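Local coordinates for protein CRISPR-associated endoribonuclease Cas2 (Streptococcus pyogenes serotype M1, PDB 4QR2) that probably cleaves nucleic acid as a magnesium-dependent nuclease of CRISPR adaptive immunity, working as a homodimer that joins a Cas1 dimer, at residues G16-R19 and L20-A24; Q57-E61 and K62-I66. One frame throughout, in Å; residues are numbered along the deposited sequence.

Contact 1. Residues G16-R19 and L20-A24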
ATOM      1  N   GLY A  16       5.519 -16.167  -5.875  1.00 24.05           N
ATOM      2  CA  GLY A  16       5.149 -14.851  -5.430  1.00 22.49           C
ATOM      3  C   GLY A  16       4.980 -14.755  -3.928  1.00 21.09           C
ATOM      4  O   GLY A  16       5.491 -13.857  -3.314  1.00 23.41           O
ATOM      5  N   ARG A  17       4.418 -15.810  -3.331  1.00 23.10           N
ATOM      6  CA  ARG A  17       4.270 -15.814  -1.879  1.00 23.04           C
ATOM      7  C   ARG A  17       5.630 -15.906  -1.209  1.00 23.79           C
ATOM      8  O   ARG A  17       5.883 -15.304  -0.187  1.00 23.54           O
ATOM      9  CB  ARG A  17       3.305 -16.901  -1.423  1.00 24.43           C
ATOM     10  CG  ARG A  17       1.852 -16.754  -1.900  1.00 24.70           C
ATOM     11  CD  ARG A  17       0.835 -17.680  -1.211  1.00 27.79           C
ATOM     12  NE  ARG A  17       1.104 -19.096  -1.391  1.00 28.41           N
ATOM     13  CZ  ARG A  17       0.676 -19.761  -2.455  1.00 31.30           C
ATOM     14  NH1 ARG A  17      -0.083 -19.178  -3.361  1.00 31.16           N
ATOM     15  NH2 ARG A  17       0.887 -21.028  -2.565  1.00 30.82           N
ATOM     16  N   LYS A  18       6.556 -16.647  -1.815  1.00 24.47           N
ATOM     17  CA  LYS A  18       7.917 -16.750  -1.293  1.00 25.23           C
ATOM     18  C   LYS A  18       8.655 -15.440  -1.326  1.00 24.48           C
ATOM     19  O   LYS A  18       9.298 -15.026  -0.381  1.00 23.80           O
ATOM     20  CB  LYS A  18       8.722 -17.839  -2.084  1.00 26.20           C
ATOM     21  CG  LYS A  18      10.119 -18.022  -1.554  1.00 32.77           C
ATOM     22  CD  LYS A  18      10.722 -19.327  -2.078  1.00 37.17           C
ATOM     23  CE  LYS A  18      12.041 -19.657  -1.430  1.00 46.77           C
ATOM     24  NZ  LYS A  18      12.870 -20.583  -2.276  1.00 54.19           N
ATOM     25  N   ARG A  19       8.546 -14.751  -2.440  1.00 24.29           N
ATOM     26  CA  ARG A  19       9.101 -13.414  -2.517  1.00 23.15           C
ATOM     27  C   ARG A  19       8.516 -12.508  -1.479  1.00 23.91           C
ATOM     28  O   ARG A  19       9.263 -11.788  -0.825  1.00 24.85           O
ATOM     29  CB  ARG A  19       8.900 -12.820  -3.902  1.00 24.58           C
ATOM     30  CG  ARG A  19       9.711 -13.571  -4.971  1.00 26.49           C
ATOM     31  CD  ARG A  19       9.852 -12.815  -6.330  1.00 26.52           C
ATOM     32  NE  ARG A  19       8.639 -12.495  -7.036  1.00 25.19           N
ATOM     33  CZ  ARG A  19       7.935 -13.349  -7.779  1.00 26.35           C
ATOM     34  NH1 ARG A  19       6.846 -12.933  -8.380  1.00 27.05           N
ATOM     35  NH2 ARG A  19       8.273 -14.641  -7.883  1.00 27.84           N
ATOM     36  N   LEU A  20       7.214 -12.563  -1.250  1.00 21.41           N
ATOM     37  CA  LEU A  20       6.590 -11.718  -0.225  1.00 23.04           C
ATOM     38  C   LEU A  20       7.132 -12.085   1.142  1.00 22.17           C
ATOM     39  O   LEU A  20       7.399 -11.203   1.972  1.00 22.27           O
ATOM     40  CB  LEU A  20       5.054 -11.812  -0.247  1.00 20.41           C
ATOM     41  CG  LEU A  20       4.300 -11.096   0.877  1.00 24.77           C
ATOM     42  CD1 LEU A  20       4.590  -9.609   0.825  1.00 24.51           C
ATOM     43  CD2 LEU A  20       2.792 -11.351   0.809  1.00 25.80           C
ATOM     44  N   ARG A  21       7.355 -13.366   1.424  1.00 24.70           N
ATOM     45  CA  ARG A  21       7.939 -13.726   2.744  1.00 25.43           C
ATOM     46  C   ARG A  21       9.314 -13.107   2.909  1.00 26.39           C
ATOM     47  O   ARG A  21       9.667 -12.624   3.978  1.00 25.92           O
ATOM     48  CB  ARG A  21       8.078 -15.244   2.865  1.00 28.57           C
ATOM     49  CG  ARG A  21       6.753 -16.015   3.060  1.00 31.91           C
ATOM     50  CD  ARG A  21       6.996 -17.472   3.615  1.00 35.42           C
ATOM     51  NE  ARG A  21       7.690 -18.321   2.649  1.00 42.53           N
ATOM     52  CZ  ARG A  21       7.152 -18.933   1.568  1.00 35.38           C
ATOM     53  NH1 ARG A  21       7.942 -19.624   0.795  1.00 44.45           N
ATOM     54  NH2 ARG A  21       5.909 -18.843   1.248  1.00 36.46           N
ATOM     55  N   HIS A  22      10.103 -13.083   1.826  1.00 26.00           N
ATOM     56  CA  HIS A  22      11.465 -12.530   1.912  1.00 25.36           C
ATOM     57  C   HIS A  22      11.454 -11.023   1.998  1.00 23.36           C
ATOM     58  O   HIS A  22      12.294 -10.456   2.761  1.00 24.22           O
ATOM     59  CB  HIS A  22      12.258 -12.940   0.676  1.00 25.88           C
ATOM     60  CG  HIS A  22      12.595 -14.392   0.613  1.00 34.63           C
ATOM     61  ND1 HIS A  22      13.064 -14.984  -0.540  1.00 42.23           N
ATOM     62  CD2 HIS A  22      12.395 -15.400   1.495  1.00 41.24           C
ATOM     63  CE1 HIS A  22      13.225 -16.280  -0.333  1.00 45.54           C
ATOM     64  NE2 HIS A  22      12.840 -16.562   0.903  1.00 43.79           N
ATOM     65  N   VAL A  23      10.563 -10.374   1.214  1.00 20.37           N
ATOM     66  CA  VAL A  23      10.304  -8.914   1.372  1.00 21.64           C
ATOM     67  C   VAL A  23       9.938  -8.544   2.798  1.00 23.19           C
ATOM     68  O   VAL A  23      10.524  -7.635   3.434  1.00 22.28           O
ATOM     69  CB  VAL A  23       9.306  -8.387   0.337  1.00 20.53           C
ATOM     70  CG1 VAL A  23       8.888  -6.971   0.647  1.00 23.04           C
ATOM     71  CG2 VAL A  23       9.978  -8.413  -1.062  1.00 21.68           C
ATOM     72  N   ALA A  24       9.023  -9.300   3.361  1.00 22.80           N
ATOM     73  CA  ALA A  24       8.545  -8.982   4.727  1.00 26.11           C
ATOM     74  C   ALA A  24       9.640  -9.176   5.714  1.00 28.39           C
ATOM     75  O   ALA A  24       9.761  -8.351   6.612  1.00 27.17           O
ATOM     76  CB  ALA A  24       7.350  -9.894   5.105  1.00 25.01           C
TER
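Arg21 folds back one turn along helix 14-27 and lays its guanidinium beside Lys18. Arg21 CB sits 3.5 Å from Lys18 O. Arg21 CG passes Arg17 O at 3.4 Å. A bend at chi3 (-67°) then turns the end of the chain back over the preceding turn. There Arg21 CZ lies 3.7 Å from Lys18 CA, which covers one face of the guanidinium near its rim. Arg21 NH1 meets Lys18 CB at 3.5 Å, and Arg17 O also lies over a face of the group. Lys18 holds its CG anti to its backbone N (chi1 -178°) and runs out extended between Arg21 and His22. Lys18 CE reaches His22 CE1 at 3.7 Å. Lys18 O lies over one face of the His22 ring and also accepts the His22 N-H. Four i to i+4 backbone bonds cross the contact, as in a regular alpha-helix, and the one from Val23 N to Arg19 O is nearly straight (176°). Leu20 and Val23 pack on Tyr7 of strand 2-8, so the helix lies against the sheet of the ferredoxin-like fold. Arg21 and Lys18 meet through guanidinium and aliphatic carbons. Lys18 NZ stays 5.9 Å from Arg21 NH1, which probably eases the like-charge repulsion.

Contact 2. Residues Q57-E61 and K62-I66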
ATOM      1  N   GLN A  57      17.343  -7.398  -5.248  1.00 29.55           N
ATOM      2  CA  GLN A  57      17.770  -8.786  -5.381  1.00 34.29           C
ATOM      3  C   GLN A  57      16.632  -9.788  -5.059  1.00 31.73           C
ATOM      4  O   GLN A  57      16.707 -10.942  -5.421  1.00 34.68           O
ATOM      5  CB  GLN A  57      18.947  -9.022  -4.484  1.00 38.19           C
ATOM      6  CG  GLN A  57      20.175  -8.157  -4.843  1.00 43.14           C
ATOM      7  CD  GLN A  57      20.582  -8.350  -6.285  1.00 49.06           C
ATOM      8  OE1 GLN A  57      20.360  -7.491  -7.161  1.00 49.43           O
ATOM      9  NE2 GLN A  57      21.124  -9.531  -6.565  1.00 56.34           N
ATOM     10  N   ILE A  58      15.620  -9.396  -4.342  1.00 25.62           N
ATOM     11  CA  ILE A  58      14.492 -10.317  -4.000  1.00 27.83           C
ATOM     12  C   ILE A  58      13.332 -10.317  -5.013  1.00 27.79           C
ATOM     13  O   ILE A  58      12.770 -11.375  -5.322  1.00 26.75           O
ATOM     14  CB  ILE A  58      13.900  -9.972  -2.620  1.00 28.04           C
ATOM     15  CG1 ILE A  58      14.962 -10.251  -1.542  1.00 30.21           C
ATOM     16  CG2 ILE A  58      12.525 -10.690  -2.435  1.00 29.55           C
ATOM     17  CD1 ILE A  58      14.810  -9.525  -0.242  1.00 31.92           C
ATOM     18  N   ILE A  59      12.889  -9.121  -5.429  1.00 23.20           N
ATOM     19  CA  ILE A  59      11.681  -9.047  -6.260  1.00 23.98           C
ATOM     20  C   ILE A  59      11.962  -9.483  -7.659  1.00 25.75           C
ATOM     21  O   ILE A  59      13.129  -9.593  -8.073  1.00 27.37           O
ATOM     22  CB  ILE A  59      11.043  -7.660  -6.264  1.00 21.82           C
ATOM     23  CG1 ILE A  59      11.883  -6.646  -7.041  1.00 27.36           C
ATOM     24  CG2 ILE A  59      10.854  -7.187  -4.793  1.00 22.78           C
ATOM     25  CD1 ILE A  59      11.093  -5.380  -7.228  1.00 30.49           C
ATOM     26  N   ASP A  60      10.899  -9.863  -8.334  1.00 25.26           N
ATOM     27  CA  ASP A  60      10.981 -10.110  -9.792  1.00 25.98           C
ATOM     28  C   ASP A  60      10.568  -8.804 -10.451  1.00 25.57           C
ATOM     29  O   ASP A  60       9.400  -8.392 -10.383  1.00 25.99           O
ATOM     30  CB  ASP A  60      10.067 -11.243 -10.214  1.00 28.43           C
ATOM     31  CG  ASP A  60      10.197 -11.573 -11.711  1.00 33.84           C
ATOM     32  OD1 ASP A  60      10.690 -10.731 -12.488  1.00 36.36           O
ATOM     33  OD2 ASP A  60       9.836 -12.696 -12.115  1.00 37.28           O
ATOM     34  N   GLU A  61      11.548  -8.076 -10.980  1.00 29.67           N
ATOM     35  CA  GLU A  61      11.251  -6.739 -11.538  1.00 33.59           C
ATOM     36  C   GLU A  61      10.344  -6.723 -12.785  1.00 33.60           C
ATOM     37  O   GLU A  61       9.715  -5.701 -13.070  1.00 36.31           O
ATOM     38  CB  GLU A  61      12.588  -5.987 -11.756  1.00 41.58           C
ATOM     39  CG  GLU A  61      13.176  -5.496 -10.423  1.00 52.05           C
ATOM     40  CD  GLU A  61      14.680  -5.777 -10.229  1.00 60.22           C
ATOM     41  OE1 GLU A  61      15.034  -6.597  -9.333  1.00 51.63           O
ATOM     42  OE2 GLU A  61      15.502  -5.164 -10.955  1.00 63.67           O
ATOM     43  N   LYS A  62      10.262  -7.844 -13.492  1.00 32.42           N
ATOM     44  CA  LYS A  62       9.330  -7.985 -14.605  1.00 34.60           C
ATOM     45  C   LYS A  62       7.878  -8.009 -14.187  1.00 33.37           C
ATOM     46  O   LYS A  62       7.051  -7.437 -14.881  1.00 32.36           O
ATOM     47  CB  LYS A  62       9.614  -9.241 -15.403  1.00 36.85           C
ATOM     48  CG  LYS A  62      10.944  -9.171 -16.112  1.00 43.15           C
ATOM     49  CD  LYS A  62      11.057 -10.206 -17.212  1.00 49.78           C
ATOM     50  CE  LYS A  62      11.840  -9.617 -18.384  1.00 56.55           C
ATOM     51  NZ  LYS A  62      13.318  -9.648 -18.214  1.00 59.23           N
ATOM     52  N   THR A  63       7.573  -8.638 -13.049  1.00 28.14           N
ATOM     53  CA  THR A  63       6.207  -8.859 -12.670  1.00 27.78           C
ATOM     54  C   THR A  63       5.753  -8.121 -11.443  1.00 27.06           C
ATOM     55  O   THR A  63       4.544  -8.042 -11.202  1.00 25.36           O
ATOM     56  CB  THR A  63       5.967 -10.375 -12.442  1.00 29.00           C
ATOM     57  OG1 THR A  63       6.899 -10.861 -11.457  1.00 27.83           O
ATOM     58  CG2 THR A  63       6.264 -11.138 -13.686  1.00 31.89           C
ATOM     59  N   ASP A  64       6.704  -7.705 -10.588  1.00 24.58           N
ATOM     60  CA  ASP A  64       6.378  -7.116  -9.288  1.00 24.02           C
ATOM     61  C   ASP A  64       6.723  -5.634  -9.332  1.00 19.84           C
ATOM     62  O   ASP A  64       7.543  -5.192 -10.125  1.00 22.64           O
ATOM     63  CB  ASP A  64       7.282  -7.698  -8.167  1.00 24.13           C
ATOM     64  CG  ASP A  64       7.254  -9.244  -8.055  1.00 25.56           C
ATOM     65  OD1 ASP A  64       6.511  -9.956  -8.801  1.00 25.02           O
ATOM     66  OD2 ASP A  64       8.065  -9.733  -7.240  1.00 24.36           O
ATOM     67  N   SER A  65       6.209  -4.868  -8.382  1.00 22.25           N
ATOM     68  CA  SER A  65       6.749  -3.529  -8.118  1.00 20.52           C
ATOM     69  C   SER A  65       6.767  -3.168  -6.642  1.00 20.92           C
ATOM     70  O   SER A  65       5.992  -3.730  -5.882  1.00 20.38           O
ATOM     71  CB  SER A  65       5.987  -2.444  -8.864  1.00 21.85           C
ATOM     72  OG  SER A  65       4.694  -2.344  -8.372  1.00 21.85           O
ATOM     73  N   ILE A  66       7.598  -2.168  -6.292  1.00 20.33           N
ATOM     74  CA  ILE A  66       7.645  -1.608  -4.959  1.00 20.65           C
ATOM     75  C   ILE A  66       7.595  -0.093  -5.126  1.00 21.80           C
ATOM     76  O   ILE A  66       8.318   0.469  -5.969  1.00 22.81           O
ATOM     77  CB  ILE A  66       8.936  -2.018  -4.188  1.00 22.66           C
ATOM     78  CG1 ILE A  66       8.838  -3.526  -3.877  1.00 26.12           C
ATOM     79  CG2 ILE A  66       9.077  -1.140  -2.932  1.00 25.00           C
ATOM     80  CD1 ILE A  66       9.831  -4.039  -2.890  1.00 33.72           C
TER
HETATM   81  O   HOH W   1       7.623 -13.756 -11.801  1.00 33.69           O
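Asp60 is held to Asp64 through its backbone N and O. Asp60 N donates to Asp64 OD2 at 3.0 Å, coming from above the carboxylate plane. In return Asp60 O takes two N-H groups. Asp64 N reaches Asp60 O at 2.8 Å, almost in line with the carbonyl bond (171°), while Thr63 N comes from above the carbonyl plane. With CG anti to the backbone N (chi1 -177°), the Asp60 carboxylate lies on the carbonyl side, toward the following residues. Asp60 OD1 comes within 3.1 Å of Lys62 N, met on its anti side, and the bond forms an Asx turn. The next shell fixes the carboxylates. Thr63 OG1 donates to Asp64 OD1 at 2.8 Å. A water bridges Asp60 OD2 and Thr63 OG1. Asp64 OD2 also receives Tyr7 OH and a salt bridge from Arg19. At the ends of the turn, Ile59 CG2 touches Ile66 CD1 at 3.8 Å, and Leu82 of the second subunit packs on both isoleucines. The turn thus carries the chain from helix 45-58 into strand 65-71. Asp64 is buried, and three donors converge on its OD2. Such a setting would probably favour the charged carboxylate.

In the fold
Arg19 joins the two contacts. From helix 14-27 in contact 1, Arg19 NE makes a salt bridge to Asp64 OD2 in contact 2, at 2.8 Å. Arg19 CD packs on Ile58 O at 3.4 Å, and Val23 CG2 meets Ile58 CG2 at 3.7 Å. The helix is thereby fastened to the turn that leads from helix 45-58 into strand 65-71, and the contact centres are about 10 Å apart. Both lie near Asp8, the predicted catalytic magnesium ligand: the side chain of Asp64 is about 6 Å from that of Asp8, and that of Leu20 about 9 Å. Ser65 is backbone-bonded to Asp8, which places contact 2 beside the predicted metal site.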